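Local coordinates for protein sortase B (Streptococcus pyogenes, PDB 3PSQ) that takes part in pilus assembly as a class B sortase, probably a cysteine transpeptidase that works through an acyl-thioester intermediate, at residues Q25-D28 / L29-I32; V83-D87 / K88-I92. All coordinates share one frame; numbering follows the deposited sequence.

Both contacts are local, each formed within one continuous run of chain, and they do not touch: their centres lie about 21 Å apart. Contact 1 sits on the N-terminal helix 22-32 at the periphery, where most residues are exposed and Phe26 and Leu29 are buried. Contact 2 lies nearer the middle of the sortase fold, where a loop turns into strand 89-93. Main-chain helical bonds and a leucine methyl on a ring hold the first; in the second, two waters and a phenylalanine folded back on the strand join the segments. Both reach strand 36-41: contact 1 packs on its Val36 and Trp39, contact 2 on its Met37 and Ala38.

Contact 1 of 2, residues Q25-D28 / L29-I32; sequences QFDD and LLAI
One face of the Phe26 ring carries Leu30 CD1, a CH-pi contact between i and i+4 residues of the N-terminal helix 22-32. The methyl carbon stands 3.8 Å from the Phe26 ring centroid and 7° off the ring normal, so it is centred over the ring. Phe26 holds its CG anti to the backbone N and beside the carbonyl carbon (chi1 -164°), which brings the ring face to Leu30 CD1, while Leu30 turns its CG anti to the carbonyl carbon and reaches back along the helix. Val36 of strand 36-41 touches both side chains, and Lys128 also packs on Phe26, which places this side of the helix against the body of the sortase fold. Leu29, also buried, packs on Val36, Val65 and Glu66; its CD1 comes 4.2 Å from Gln25 CB. Asp27, itself exposed, makes a salt bridge from OD1 to the same Lys128, tying the helix to a loop. Main-chain bonds hold the turns together: Leu30 N gives to Phe26 O at 2.9 Å. Towards the end of the helix Ala31 N bonds to Asp27 O and, weakly, to Asp28 O. The straightest bond runs from Leu29 N to Gln25 O, 2.8 Å long with an N-H...O angle of 173°.

Contact 2 of 2, residues V83-D87 / K88-I92; sequences VTFED and KYSLI
The Phe85 ring lies against Ser90 and Ile92 of strand 89-93, the strand of the sortase fold paired in parallel with 184-190, which ends at the predicted active-site Cys190. Phe85 itself has a positive phi (61°), in the left-handed region, where the loop turns. Its CG stands anti to the carbonyl carbon and beside the backbone N (chi1 -69°), and from there the ring reaches back to the strand: Phe85 CD1 comes 3.6 Å from Ser90 CB, which approaches the ring obliquely. Ile92 CD1 meets the ring edge near its plane, 4.1 Å from Phe85 CE1. Ile92 gets there with an extended CG1-CD1 arm (chi2 180°), and the two side chains cross at about a right angle. Met37 and Ala38 of strand 36-41 pack on Phe85 as well. Asp87 directs its carboxylate back along the loop, where OD2 receives Lys82 N and Asn81 ND2. The main chain of Asp87 is joined to Ser90 through solvent, for two waters grip the serine hydroxyl and bridge the turn to the strand. One donates to Ser90 OG at 2.9 Å and weakly accepts from Asp87 N, 3.3 Å away. The other donates to Asp87 O at 2.9 Å and accepts from Ser90 OG at 2.7 Å.

Contact 1 of 2, residues Q25-D28 / L29-I32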
# COMPACT_ATOMS: atom_id res chain seq x y z
N GLN A 25 14.59 -3.63 -14.27
CA GLN A 25 14.08 -4.83 -13.59
C GLN A 25 12.65 -5.36 -13.92
O GLN A 25 12.45 -6.58 -13.89
CB GLN A 25 14.23 -4.69 -12.06
CG GLN A 25 15.58 -4.24 -11.57
CD GLN A 25 15.58 -3.93 -10.08
OE1 GLN A 25 14.60 -4.19 -9.38
NE2 GLN A 25 16.69 -3.39 -9.57
N PHE A 26 11.70 -4.48 -14.22
CA PHE A 26 10.26 -4.84 -14.21
C PHE A 26 9.87 -5.97 -15.15
O PHE A 26 9.27 -6.97 -14.73
CB PHE A 26 9.40 -3.59 -14.45
CG PHE A 26 7.93 -3.76 -14.09
CD1 PHE A 26 7.51 -4.62 -13.08
CD2 PHE A 26 6.97 -3.00 -14.73
CE1 PHE A 26 6.16 -4.73 -12.73
CE2 PHE A 26 5.63 -3.10 -14.40
CZ PHE A 26 5.23 -3.98 -13.40
N ASP A 27 10.18 -5.81 -16.43
CA ASP A 27 9.91 -6.85 -17.41
C ASP A 27 10.54 -8.17 -17.01
O ASP A 27 9.89 -9.20 -17.08
CB ASP A 27 10.41 -6.43 -18.80
CG ASP A 27 9.54 -5.34 -19.42
OD1 ASP A 27 8.30 -5.52 -19.48
OD2 ASP A 27 10.11 -4.29 -19.82
N ASP A 28 11.79 -8.13 -16.59
CA ASP A 28 12.49 -9.34 -16.21
C ASP A 28 11.87 -10.01 -14.99
O ASP A 28 11.71 -11.21 -14.99
CB ASP A 28 13.96 -9.04 -15.92
CG ASP A 28 14.80 -9.01 -17.17
OD1 ASP A 28 14.26 -9.19 -18.28
OD2 ASP A 28 16.04 -8.80 -17.02
N LEU A 29 11.55 -9.24 -13.96
CA LEU A 29 10.83 -9.81 -12.82
C LEU A 29 9.54 -10.44 -13.25
O LEU A 29 9.20 -11.54 -12.81
CB LEU A 29 10.57 -8.76 -11.72
CG LEU A 29 11.87 -8.38 -11.05
CD1 LEU A 29 11.71 -7.29 -10.03
CD2 LEU A 29 12.50 -9.63 -10.45
N LEU A 30 8.82 -9.76 -14.12
CA LEU A 30 7.53 -10.23 -14.60
C LEU A 30 7.70 -11.57 -15.27
O LEU A 30 6.84 -12.44 -15.17
CB LEU A 30 6.94 -9.23 -15.59
CG LEU A 30 6.25 -8.04 -14.94
CD1 LEU A 30 5.98 -6.89 -15.93
CD2 LEU A 30 4.98 -8.50 -14.26
N ALA A 31 8.83 -11.72 -15.95
CA ALA A 31 9.15 -12.92 -16.73
C ALA A 31 9.55 -14.09 -15.83
O ALA A 31 9.48 -15.26 -16.22
CB ALA A 31 10.28 -12.59 -17.68
N ILE A 32 10.00 -13.75 -14.62
CA ILE A 32 10.65 -14.68 -13.68
C ILE A 32 9.63 -15.24 -12.67
O ILE A 32 9.74 -16.38 -12.25
CB ILE A 32 11.84 -13.93 -12.99
CG1 ILE A 32 13.02 -13.90 -13.95
CG2 ILE A 32 12.29 -14.54 -11.68
CD1 ILE A 32 13.11 -15.19 -14.72

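Contact 2 of 2, residues V83-D87 / K88-I92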
# COMPACT_ATOMS: atom_id res chain seq x y z
N VAL A 83 -5.60 -7.42 -9.50
CA VAL A 83 -4.29 -6.88 -9.88
C VAL A 83 -4.38 -5.58 -10.68
O VAL A 83 -3.41 -4.82 -10.80
CB VAL A 83 -3.43 -7.90 -10.64
CG1 VAL A 83 -3.05 -9.07 -9.72
CG2 VAL A 83 -4.13 -8.41 -11.91
N THR A 84 -5.56 -5.33 -11.25
CA THR A 84 -5.78 -4.16 -12.11
C THR A 84 -6.08 -2.92 -11.27
O THR A 84 -6.28 -1.83 -11.82
CB THR A 84 -7.01 -4.38 -12.98
OG1 THR A 84 -8.11 -4.74 -12.14
CG2 THR A 84 -6.78 -5.50 -14.00
N PHE A 85 -6.12 -3.07 -9.95
CA PHE A 85 -6.45 -1.95 -9.06
C PHE A 85 -7.86 -1.39 -9.30
O PHE A 85 -8.07 -0.19 -9.12
CB PHE A 85 -5.37 -0.85 -9.09
CG PHE A 85 -4.05 -1.29 -8.46
CD1 PHE A 85 -3.79 -1.06 -7.11
CD2 PHE A 85 -3.13 -2.04 -9.19
CE1 PHE A 85 -2.65 -1.52 -6.52
CE2 PHE A 85 -1.96 -2.50 -8.59
CZ PHE A 85 -1.72 -2.24 -7.26
N GLU A 86 -8.79 -2.27 -9.71
CA GLU A 86 -10.22 -1.95 -10.00
C GLU A 86 -11.09 -1.91 -8.74
O GLU A 86 -12.17 -1.31 -8.72
CB GLU A 86 -10.85 -3.02 -10.91
CG GLU A 86 -10.46 -3.04 -12.40
CD GLU A 86 -11.01 -4.27 -13.11
OE1 GLU A 86 -12.25 -4.53 -13.04
OE2 GLU A 86 -10.22 -5.00 -13.74
N ASP A 87 -10.65 -2.62 -7.69
CA ASP A 87 -11.40 -2.70 -6.44
C ASP A 87 -11.52 -1.35 -5.78
O ASP A 87 -10.76 -0.43 -6.10
CB ASP A 87 -10.73 -3.67 -5.48
CG ASP A 87 -10.82 -5.09 -5.94
OD1 ASP A 87 -11.66 -5.38 -6.81
OD2 ASP A 87 -10.05 -5.93 -5.46
N LYS A 88 -12.48 -1.23 -4.87
CA LYS A 88 -12.62 0.01 -4.10
C LYS A 88 -11.39 0.34 -3.27
O LYS A 88 -11.09 1.50 -2.99
CB LYS A 88 -13.81 -0.07 -3.14
CG LYS A 88 -15.16 0.07 -3.84
CD LYS A 88 -15.44 1.56 -4.17
CE LYS A 88 -16.59 1.70 -5.17
NZ LYS A 88 -17.82 0.99 -4.68
N TYR A 89 -10.69 -0.71 -2.86
CA TYR A 89 -9.66 -0.58 -1.85
C TYR A 89 -8.60 -1.65 -2.08
O TYR A 89 -8.84 -2.86 -1.87
CB TYR A 89 -10.27 -0.77 -0.48
CG TYR A 89 -9.35 -0.60 0.68
CD1 TYR A 89 -9.02 0.66 1.14
CD2 TYR A 89 -8.83 -1.71 1.36
CE1 TYR A 89 -8.19 0.84 2.23
CE2 TYR A 89 -8.00 -1.54 2.48
CZ TYR A 89 -7.69 -0.26 2.91
OH TYR A 89 -6.88 -0.03 4.01
N SER A 90 -7.45 -1.19 -2.55
CA SER A 90 -6.32 -2.06 -2.78
C SER A 90 -5.31 -1.84 -1.65
O SER A 90 -4.88 -0.70 -1.40
CB SER A 90 -5.73 -1.79 -4.15
OG SER A 90 -6.70 -2.05 -5.16
N LEU A 91 -4.97 -2.93 -0.96
CA LEU A 91 -4.06 -2.90 0.18
C LEU A 91 -2.70 -3.50 -0.21
O LEU A 91 -2.58 -4.69 -0.63
CB LEU A 91 -4.65 -3.64 1.37
CG LEU A 91 -3.78 -3.66 2.65
CD1 LEU A 91 -3.45 -2.26 3.25
CD2 LEU A 91 -4.43 -4.58 3.65
N ILE A 92 -1.70 -2.63 -0.15
CA ILE A 92 -0.32 -3.04 -0.34
C ILE A 92 0.36 -3.04 1.04
O ILE A 92 0.37 -2.03 1.76
CB ILE A 92 0.43 -2.12 -1.33
CG1 ILE A 92 -0.25 -2.20 -2.71
CG2 ILE A 92 1.92 -2.52 -1.40
CD1 ILE A 92 0.38 -1.33 -3.81
O HOH W 1 -7.71 -4.05 -6.99
O HOH W 2 -8.01 0.27 -5.45